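Local coordinates for protein probable glutamine synthetase (Pseudomonas aeruginosa, PDB 4HPP) that is probably a member of the glutamine synthetase family, its chain pairing an N-terminal beta domain with a larger catalytic domain, at residues S46-S57 with T415-L426; V270-C278 with G383-L391. All blocks are in the same frame, centred on the assembly; numbering follows the deposited sequence.

Contact 1 (S46-S57 with T415-L426); sequences SSLTPQDLIDES and TYLAMKRHELAL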
loop_
_atom_site.group_PDB
_atom_site.type_symbol
_atom_site.label_atom_id
_atom_site.label_comp_id
_atom_site.label_asym_id
_atom_site.label_seq_id
_atom_site.Cartn_x
_atom_site.Cartn_y
_atom_site.Cartn_z
ATOM N N SER A 46 24.245 24.698 30.685
ATOM C CA SER A 46 25.565 24.092 30.839
ATOM C C SER A 46 25.671 23.173 32.072
ATOM O O SER A 46 26.642 22.413 32.208
ATOM C CB SER A 46 26.649 25.164 30.869
ATOM O OG SER A 46 26.495 26.065 29.780
ATOM N N SER A 47 24.669 23.181 32.940
ATOM C CA SER A 47 24.635 22.142 33.962
ATOM C C SER A 47 23.749 20.941 33.588
ATOM O O SER A 47 23.498 20.106 34.466
ATOM C CB SER A 47 24.186 22.697 35.333
ATOM O OG SER A 47 24.787 23.944 35.687
ATOM N N LEU A 48 23.224 20.852 32.349
ATOM C CA LEU A 48 22.416 19.656 32.012
ATOM C C LEU A 48 23.312 18.472 31.823
ATOM O O LEU A 48 24.324 18.563 31.134
ATOM C CB LEU A 48 21.527 19.804 30.779
ATOM C CG LEU A 48 20.289 20.730 30.770
ATOM C CD1 LEU A 48 19.921 21.158 29.357
ATOM C CD2 LEU A 48 19.070 20.153 31.450
ATOM N N THR A 49 22.916 17.380 32.476
ATOM C CA THR A 49 23.561 16.077 32.405
ATOM C C THR A 49 23.079 15.365 31.146
ATOM O O THR A 49 22.121 15.805 30.533
ATOM C CB THR A 49 23.209 15.176 33.634
ATOM O OG1 THR A 49 21.790 15.019 33.724
ATOM C CG2 THR A 49 23.746 15.763 34.916
ATOM N N PRO A 50 23.711 14.229 30.778
ATOM C CA PRO A 50 23.136 13.538 29.626
ATOM C C PRO A 50 21.641 13.196 29.749
ATOM O O PRO A 50 20.936 13.099 28.744
ATOM C CB PRO A 50 24.006 12.290 29.514
ATOM C CG PRO A 50 25.366 12.740 30.011
ATOM C CD PRO A 50 25.079 13.748 31.101
ATOM N N GLN A 51 21.146 13.062 30.969
ATOM C CA GLN A 51 19.769 12.629 31.189
ATOM C C GLN A 51 18.829 13.819 31.265
ATOM O O GLN A 51 17.668 13.679 31.626
ATOM C CB GLN A 51 19.660 11.743 32.433
ATOM C CG GLN A 51 20.495 10.479 32.345
ATOM C CD GLN A 51 21.987 10.722 32.596
ATOM O OE1 GLN A 51 22.403 11.791 33.088
ATOM N NE2 GLN A 51 22.809 9.733 32.227
ATOM N N ASP A 52 19.366 14.982 30.922
ATOM C CA ASP A 52 18.604 16.233 30.798
ATOM C C ASP A 52 18.166 16.865 32.104
ATOM O O ASP A 52 17.221 17.652 32.129
ATOM C CB ASP A 52 17.441 16.096 29.783
ATOM C CG ASP A 52 17.891 16.390 28.313
ATOM O OD1 ASP A 52 19.060 16.856 28.132
ATOM O OD2 ASP A 52 17.082 16.157 27.380
ATOM N N LEU A 53 18.876 16.547 33.184
ATOM C CA LEU A 53 18.547 17.101 34.507
ATOM C C LEU A 53 19.617 18.062 34.957
ATOM O O LEU A 53 20.797 17.879 34.685
ATOM C CB LEU A 53 18.288 15.997 35.565
ATOM C CG LEU A 53 16.886 15.383 35.362
ATOM C CD1 LEU A 53 16.793 13.900 35.719
ATOM C CD2 LEU A 53 15.781 16.219 36.029
ATOM N N ILE A 54 19.165 19.107 35.620
ATOM C CA ILE A 54 20.009 20.032 36.342
ATOM C C ILE A 54 19.812 19.791 37.865
ATOM O O ILE A 54 18.668 19.583 38.339
ATOM C CB ILE A 54 19.601 21.456 35.967
ATOM C CG1 ILE A 54 20.068 21.771 34.533
ATOM C CG2 ILE A 54 20.208 22.446 36.934
ATOM C CD1 ILE A 54 19.286 22.876 33.835
ATOM N N ASP A 55 20.920 19.790 38.614
ATOM C CA ASP A 55 20.898 19.783 40.089
ATOM C C ASP A 55 20.808 21.172 40.676
ATOM O O ASP A 55 21.041 22.150 39.973
ATOM C CB ASP A 55 22.166 19.166 40.656
ATOM C CG ASP A 55 21.954 18.645 42.045
ATOM O OD1 ASP A 55 21.326 17.581 42.153
ATOM O OD2 ASP A 55 22.360 19.308 43.024
ATOM N N GLU A 56 20.500 21.262 41.973
ATOM C CA GLU A 56 20.659 22.530 42.720
ATOM C C GLU A 56 22.157 22.893 42.933
ATOM O O GLU A 56 22.492 24.037 43.268
ATOM C CB GLU A 56 19.897 22.474 44.051
ATOM C CG GLU A 56 20.373 21.370 45.000
ATOM C CD GLU A 56 19.738 21.445 46.392
ATOM O OE1 GLU A 56 18.899 20.566 46.697
ATOM O OE2 GLU A 56 20.065 22.368 47.186
ATOM N N SER A 57 23.041 21.905 42.735
ATOM C CA SER A 57 24.517 22.060 42.827
ATOM C C SER A 57 25.151 22.898 41.714
ATOM O O SER A 57 26.367 23.084 41.693
ATOM C CB SER A 57 25.208 20.687 42.830
ATOM O OG SER A 57 25.304 20.167 41.507
ATOM N N THR A 415 31.256 23.759 37.135
ATOM C CA THR A 415 30.005 23.369 36.480
ATOM C C THR A 415 30.100 21.969 35.840
ATOM O O THR A 415 29.166 21.146 35.949
ATOM C CB THR A 415 29.398 24.497 35.630
ATOM O OG1 THR A 415 28.725 23.960 34.489
ATOM C CG2 THR A 415 30.445 25.487 35.205
ATOM N N TYR A 416 31.280 21.668 35.303
ATOM C CA TYR A 416 31.583 20.333 34.789
ATOM C C TYR A 416 31.617 19.297 35.886
ATOM O O TYR A 416 30.918 18.268 35.836
ATOM C CB TYR A 416 32.915 20.328 34.037
ATOM C CG TYR A 416 33.113 19.046 33.274
ATOM C CD1 TYR A 416 33.767 17.952 33.848
ATOM C CD2 TYR A 416 32.584 18.889 31.998
ATOM C CE1 TYR A 416 33.921 16.757 33.155
ATOM C CE2 TYR A 416 32.737 17.699 31.303
ATOM C CZ TYR A 416 33.407 16.649 31.875
ATOM O OH TYR A 416 33.549 15.488 31.179
ATOM N N LEU A 417 32.448 19.562 36.882
ATOM C CA LEU A 417 32.611 18.642 37.996
ATOM C C LEU A 417 31.320 18.348 38.726
ATOM O O LEU A 417 31.088 17.225 39.165
ATOM C CB LEU A 417 33.593 19.225 39.002
ATOM C CG LEU A 417 35.088 19.021 38.790
ATOM C CD1 LEU A 417 35.782 19.606 39.998
ATOM C CD2 LEU A 417 35.461 17.546 38.600
ATOM N N ALA A 418 30.474 19.355 38.856
ATOM C CA ALA A 418 29.170 19.146 39.494
ATOM C C ALA A 418 28.203 18.426 38.592
ATOM O O ALA A 418 27.510 17.447 39.022
ATOM C CB ALA A 418 28.588 20.454 39.934
ATOM N N MET A 419 28.160 18.868 37.328
ATOM C CA MET A 419 27.262 18.222 36.390
ATOM C C MET A 419 27.537 16.716 36.253
ATOM O O MET A 419 26.618 15.946 36.011
ATOM C CB MET A 419 27.285 18.898 35.032
ATOM C CG MET A 419 26.384 18.165 34.046
ATOM S SD MET A 419 27.214 16.907 33.068
ATOM C CE MET A 419 28.084 18.003 31.904
ATOM N N LYS A 420 28.786 16.287 36.394
ATOM C CA LYS A 420 29.101 14.878 36.152
ATOM C C LYS A 420 28.814 13.972 37.370
ATOM O O LYS A 420 28.302 12.847 37.226
ATOM C CB LYS A 420 30.557 14.729 35.686
ATOM C CG LYS A 420 30.870 15.147 34.255
ATOM C CD LYS A 420 30.226 14.183 33.248
ATOM C CE LYS A 420 30.297 14.773 31.844
ATOM N NZ LYS A 420 29.572 13.839 30.955
ATOM N N ARG A 421 29.142 14.460 38.564
ATOM C CA ARG A 421 28.697 13.814 39.811
ATOM C C ARG A 421 27.218 13.469 39.689
ATOM O O ARG A 421 26.752 12.319 40.046
ATOM C CB ARG A 421 28.856 14.798 40.995
ATOM C CG ARG A 421 30.277 14.992 41.500
ATOM C CD ARG A 421 30.945 13.633 41.799
ATOM N NE ARG A 421 32.396 13.793 41.927
ATOM C CZ ARG A 421 33.274 12.796 41.925
ATOM N NH1 ARG A 421 32.863 11.549 41.807
ATOM N NH2 ARG A 421 34.570 13.060 42.045
ATOM N N HIS A 422 26.503 14.489 39.181
ATOM C CA HIS A 422 25.089 14.429 39.020
ATOM C C HIS A 422 24.719 13.426 37.968
ATOM O O HIS A 422 23.761 12.632 38.139
ATOM C CB HIS A 422 24.519 15.799 38.756
ATOM C CG HIS A 422 23.014 15.799 38.648
ATOM N ND1 HIS A 422 22.324 16.798 38.064
ATOM C CD2 HIS A 422 22.070 14.842 39.052
ATOM C CE1 HIS A 422 21.004 16.495 38.097
ATOM N NE2 HIS A 422 20.861 15.297 38.711
ATOM N N GLU A 423 25.489 13.409 36.886
ATOM C CA GLU A 423 25.285 12.384 35.898
ATOM C C GLU A 423 25.481 11.022 36.570
ATOM O O GLU A 423 24.645 10.137 36.422
ATOM C CB GLU A 423 26.223 12.561 34.704
ATOM C CG GLU A 423 26.072 11.433 33.705
ATOM C CD GLU A 423 27.125 11.434 32.617
ATOM O OE1 GLU A 423 27.441 10.330 32.129
ATOM O OE2 GLU A 423 27.614 12.517 32.237
ATOM N N LEU A 424 26.559 10.842 37.329
ATOM C CA LEU A 424 26.761 9.516 37.934
ATOM C C LEU A 424 25.781 9.205 39.064
ATOM O O LEU A 424 25.330 8.063 39.184
ATOM C CB LEU A 424 28.231 9.190 38.246
ATOM C CG LEU A 424 29.099 9.857 39.291
ATOM C CD1 LEU A 424 29.072 9.071 40.608
ATOM C CD2 LEU A 424 30.521 9.923 38.750
ATOM N N ALA A 425 25.383 10.214 39.843
ATOM C CA ALA A 425 24.201 10.016 40.719
ATOM C C ALA A 425 23.083 9.418 39.877
ATOM O O ALA A 425 22.552 8.360 40.226
ATOM C CB ALA A 425 23.712 11.295 41.418
ATOM N N LEU A 426 22.735 10.044 38.751
ATOM C CA LEU A 426 21.522 9.593 38.087
ATOM C C LEU A 426 21.602 8.152 37.606
ATOM O O LEU A 426 20.570 7.542 37.311
ATOM C CB LEU A 426 21.092 10.534 36.975
ATOM C CG LEU A 426 20.588 11.906 37.434
ATOM C CD1 LEU A 426 20.728 12.919 36.287
ATOM C CD2 LEU A 426 19.149 11.796 37.968
HETATM O O HOH W 1 23.316 19.128 36.951
#
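Thr49 pushes its methyl, CG2, against the helical turn between Met419 and Glu423, 3.1 Å from Met419 O and close to the His422 ring. Met419 CG leaves anti to the backbone N (chi1 177°), 3.5 Å from Ser47 O, and bends at the next two bonds bring SD beside Thr49 CA. Leu53 CD1 meets Leu426 CD2 at 3.9 Å; elsewhere the Ser57 hydroxyl, OG, rests against the Ala418 methyl. The Pro50 and Glu423 side chains cross at about a right angle, with Pro50 CD and CG against Glu423 OE2.

The loop 46-57, from the N-terminal domain, here covers one side of helix 410-427 of the catalytic domain, and its shape is set internally. A type I turn spans Thr49 to Asp52, and Leu53 O accepts from both Thr49 N and Thr49 OG1; an Asx turn follows, Asp55 OD2 taking the N-H of Ser57. Asp52, at the end of the first turn, meets a second subunit, where its O bonds Tyr181 OH of that chain.

Among the polar groups, Asp55 OD1 stands 4.1 Å above the His422 ring, over its centre, with the carboxylate turned 70° from the ring plane; this nearby charge could favour a protonated ring. A water in the plane of that ring joins the segments: it is 2.8 Å from His422 ND1, donates to Ser47 O at 2.7 Å and accepts from Asp55 N at 3.0 Å. Glu423 OE2 uses its syn lone pair for Lys420 NZ, at 2.7 Å, while OE1 takes the N-H of Ala285. Gln51 lays its amide across Glu423 CG and gives NE2 to Tyr439.

Contact 2 (V270-C278 with G383-L391); sequences VLAHLPALC and GIQALPATL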
loop_
_atom_site.group_PDB
_atom_site.type_symbol
_atom_site.label_atom_id
_atom_site.label_comp_id
_atom_site.label_asym_id
_atom_site.label_seq_id
_atom_site.Cartn_x
_atom_site.Cartn_y
_atom_site.Cartn_z
ATOM N N VAL A 270 50.893 14.848 27.866
ATOM C CA VAL A 270 49.682 14.105 27.590
ATOM C C VAL A 270 49.709 12.859 28.464
ATOM O O VAL A 270 48.720 12.581 29.165
ATOM C CB VAL A 270 49.606 13.694 26.096
ATOM C CG1 VAL A 270 48.505 12.663 25.834
ATOM C CG2 VAL A 270 49.496 14.903 25.169
ATOM N N LEU A 271 50.825 12.108 28.420
ATOM C CA LEU A 271 50.964 10.875 29.225
ATOM C C LEU A 271 50.821 11.110 30.744
ATOM O O LEU A 271 50.106 10.380 31.412
ATOM C CB LEU A 271 52.251 10.091 28.892
ATOM C CG LEU A 271 52.244 9.501 27.467
ATOM C CD1 LEU A 271 53.190 8.347 27.285
ATOM C CD2 LEU A 271 50.862 9.031 27.022
ATOM N N ALA A 272 51.469 12.137 31.283
ATOM C CA ALA A 272 51.493 12.326 32.734
ATOM C C ALA A 272 50.122 12.706 33.250
ATOM O O ALA A 272 49.730 12.313 34.370
ATOM C CB ALA A 272 52.501 13.369 33.096
ATOM N N HIS A 273 49.375 13.414 32.398
ATOM C CA HIS A 273 48.021 13.827 32.720
ATOM C C HIS A 273 46.915 12.933 32.251
ATOM O O HIS A 273 45.763 13.149 32.625
ATOM C CB HIS A 273 47.776 15.242 32.220
ATOM C CG HIS A 273 48.655 16.272 32.891
ATOM N ND1 HIS A 273 48.459 16.678 34.168
ATOM C CD2 HIS A 273 49.785 16.946 32.432
ATOM C CE1 HIS A 273 49.401 17.574 34.493
ATOM N NE2 HIS A 273 50.207 17.741 33.428
ATOM N N LEU A 274 47.209 11.918 31.459
ATOM C CA LEU A 274 46.103 11.062 30.961
ATOM C C LEU A 274 45.038 10.633 31.982
ATOM O O LEU A 274 43.856 10.636 31.625
ATOM C CB LEU A 274 46.576 9.827 30.135
ATOM C CG LEU A 274 46.242 9.930 28.636
ATOM C CD1 LEU A 274 46.946 8.854 27.843
ATOM C CD2 LEU A 274 44.734 9.862 28.412
ATOM N N PRO A 275 45.431 10.233 33.229
ATOM C CA PRO A 275 44.295 9.762 34.063
ATOM C C PRO A 275 43.268 10.851 34.318
ATOM O O PRO A 275 42.106 10.536 34.545
ATOM C CB PRO A 275 44.955 9.229 35.378
ATOM C CG PRO A 275 46.360 8.901 34.969
ATOM C CD PRO A 275 46.738 9.827 33.803
ATOM N N ALA A 276 43.682 12.114 34.237
ATOM C CA ALA A 276 42.747 13.238 34.357
ATOM C C ALA A 276 42.019 13.483 33.036
ATOM O O ALA A 276 40.808 13.838 33.012
ATOM C CB ALA A 276 43.494 14.513 34.789
ATOM N N LEU A 277 42.768 13.340 31.931
ATOM C CA LEU A 277 42.230 13.696 30.623
ATOM C C LEU A 277 41.062 12.784 30.323
ATOM O O LEU A 277 40.192 13.125 29.502
ATOM C CB LEU A 277 43.253 13.554 29.531
ATOM C CG LEU A 277 44.387 14.555 29.465
ATOM C CD1 LEU A 277 45.361 14.154 28.345
ATOM C CD2 LEU A 277 43.827 15.943 29.297
ATOM N N CYS A 278 41.046 11.640 31.009
ATOM C CA CYS A 278 39.983 10.701 30.818
ATOM C C CYS A 278 38.613 11.226 31.242
ATOM O O CYS A 278 37.599 10.855 30.649
ATOM C CB CYS A 278 40.330 9.376 31.475
ATOM S SG CYS A 278 41.683 8.591 30.560
ATOM N N GLY A 383 57.271 4.379 35.427
ATOM C CA GLY A 383 56.865 5.784 35.259
ATOM C C GLY A 383 55.563 5.906 34.483
ATOM O O GLY A 383 55.444 6.723 33.566
ATOM N N ILE A 384 54.581 5.108 34.892
ATOM C CA ILE A 384 53.431 4.777 34.068
ATOM C C ILE A 384 52.186 4.539 34.946
ATOM O O ILE A 384 52.212 3.658 35.819
ATOM C CB ILE A 384 53.796 3.546 33.175
ATOM C CG1 ILE A 384 54.404 4.025 31.835
ATOM C CG2 ILE A 384 52.622 2.583 32.982
ATOM C CD1 ILE A 384 54.841 2.931 30.874
ATOM N N GLN A 385 51.121 5.330 34.725
ATOM C CA GLN A 385 49.818 5.201 35.460
ATOM C C GLN A 385 48.729 4.343 34.737
ATOM O O GLN A 385 48.649 4.292 33.499
ATOM C CB GLN A 385 49.221 6.584 35.809
ATOM C CG GLN A 385 50.202 7.686 36.207
ATOM C CD GLN A 385 49.990 8.986 35.415
ATOM O OE1 GLN A 385 49.854 8.952 34.187
ATOM N NE2 GLN A 385 49.989 10.136 36.104
ATOM N N ALA A 386 47.896 3.662 35.511
ATOM C CA ALA A 386 46.635 3.133 34.981
ATOM C C ALA A 386 45.629 4.295 34.738
ATOM O O ALA A 386 45.533 5.260 35.537
ATOM C CB ALA A 386 46.031 2.084 35.924
ATOM N N LEU A 387 44.903 4.200 33.623
ATOM C CA LEU A 387 43.746 5.065 33.370
ATOM C C LEU A 387 42.621 4.650 34.318
ATOM O O LEU A 387 42.483 3.474 34.633
ATOM C CB LEU A 387 43.310 4.991 31.888
ATOM C CG LEU A 387 44.432 5.326 30.879
ATOM C CD1 LEU A 387 43.977 5.370 29.435
ATOM C CD2 LEU A 387 45.157 6.609 31.222
ATOM N N PRO A 388 41.826 5.607 34.806
ATOM C CA PRO A 388 40.754 5.223 35.727
ATOM C C PRO A 388 39.808 4.146 35.158
ATOM O O PRO A 388 39.924 3.756 33.982
ATOM C CB PRO A 388 40.017 6.539 35.979
ATOM C CG PRO A 388 40.485 7.485 34.921
ATOM C CD PRO A 388 41.873 7.060 34.583
ATOM N N ALA A 389 38.873 3.673 35.977
ATOM C CA ALA A 389 38.022 2.564 35.584
ATOM C C ALA A 389 36.530 2.882 35.639
ATOM O O ALA A 389 35.729 2.086 35.199
ATOM C CB ALA A 389 38.328 1.342 36.446
ATOM N N THR A 390 36.149 4.023 36.205
ATOM C CA THR A 390 34.753 4.485 36.202
ATOM C C THR A 390 34.846 5.984 36.012
ATOM O O THR A 390 35.903 6.585 36.213
ATOM C CB THR A 390 34.012 4.246 37.554
ATOM O OG1 THR A 390 34.712 4.914 38.602
ATOM C CG2 THR A 390 33.876 2.744 37.905
ATOM N N LEU A 391 33.736 6.610 35.676
ATOM C CA LEU A 391 33.694 8.070 35.684
ATOM C C LEU A 391 34.134 8.698 37.019
ATOM O O LEU A 391 34.852 9.754 37.025
ATOM C CB LEU A 391 32.286 8.520 35.341
ATOM C CG LEU A 391 32.198 9.986 35.028
ATOM C CD1 LEU A 391 33.334 10.419 34.090
ATOM C CD2 LEU A 391 30.790 10.203 34.489
#
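Pro275 is the main bump, its ring projecting from helix 261-281 into a hollow of the extended segment 383-391 lined by Gln385, the carbonyl of Ala386 and Pro388. Gln385 forms one wall: its chain, bent at chi2 (129°), crosses the proline ring at about a right angle and puts OE1 3.3 Å from Pro275 CD. The other wall is Pro388, whose CD lies 3.9 Å from Pro275 CB and whose CG touches Pro275 O. The same Pro388 ring also reaches Cys278, with CG 3.9 Å from Cys278 CB.

The proline kinks the helix, and a polar contact forms at the break. Ala276 N turns to His273 O, leaving Ala272 O without this usual helical partner; Gln385 NE2 donates to it at 2.8 Å, nearly straight (165°), with the acceptor close to the amide plane and the donor tilted 20° from the carbonyl plane.

Within the catalytic domain this seats a loop leading into helix 391-399, at whose start Thr390 OG1 caps Asp393 N, against the side of helix 261-281. Backbone bonds of Gln385 with Ala301 and of Leu387 with Ala299 also hold the loop.

Leu387 supplies the reverse bump. Its CD2 branch enters the groove between Leu274 and Cys278, one helical turn apart, 3.7 Å from Leu274 CB and 4.1 Å from Cys278 SG.

In the fold
From the N terminus, the chain first lays down segment 46-57, in the loop between strands 39-41 and 66-78, then passes into the catalytic domain. Helix 261-281 gives the first half of contact 2, which closes when the chain returns at 383-391. Helix 391-399 follows, and helix 410-427 then closes contact 1, so contact 2 is nested within the larger loop. Contact 1 ties the N-terminal domain to a late helix of the catalytic domain; contact 2 joins parts of the catalytic domain alone. Their centres are about 22 Å apart, yet they meet where Leu391 packs against Lys420, Glu423 and Leu424.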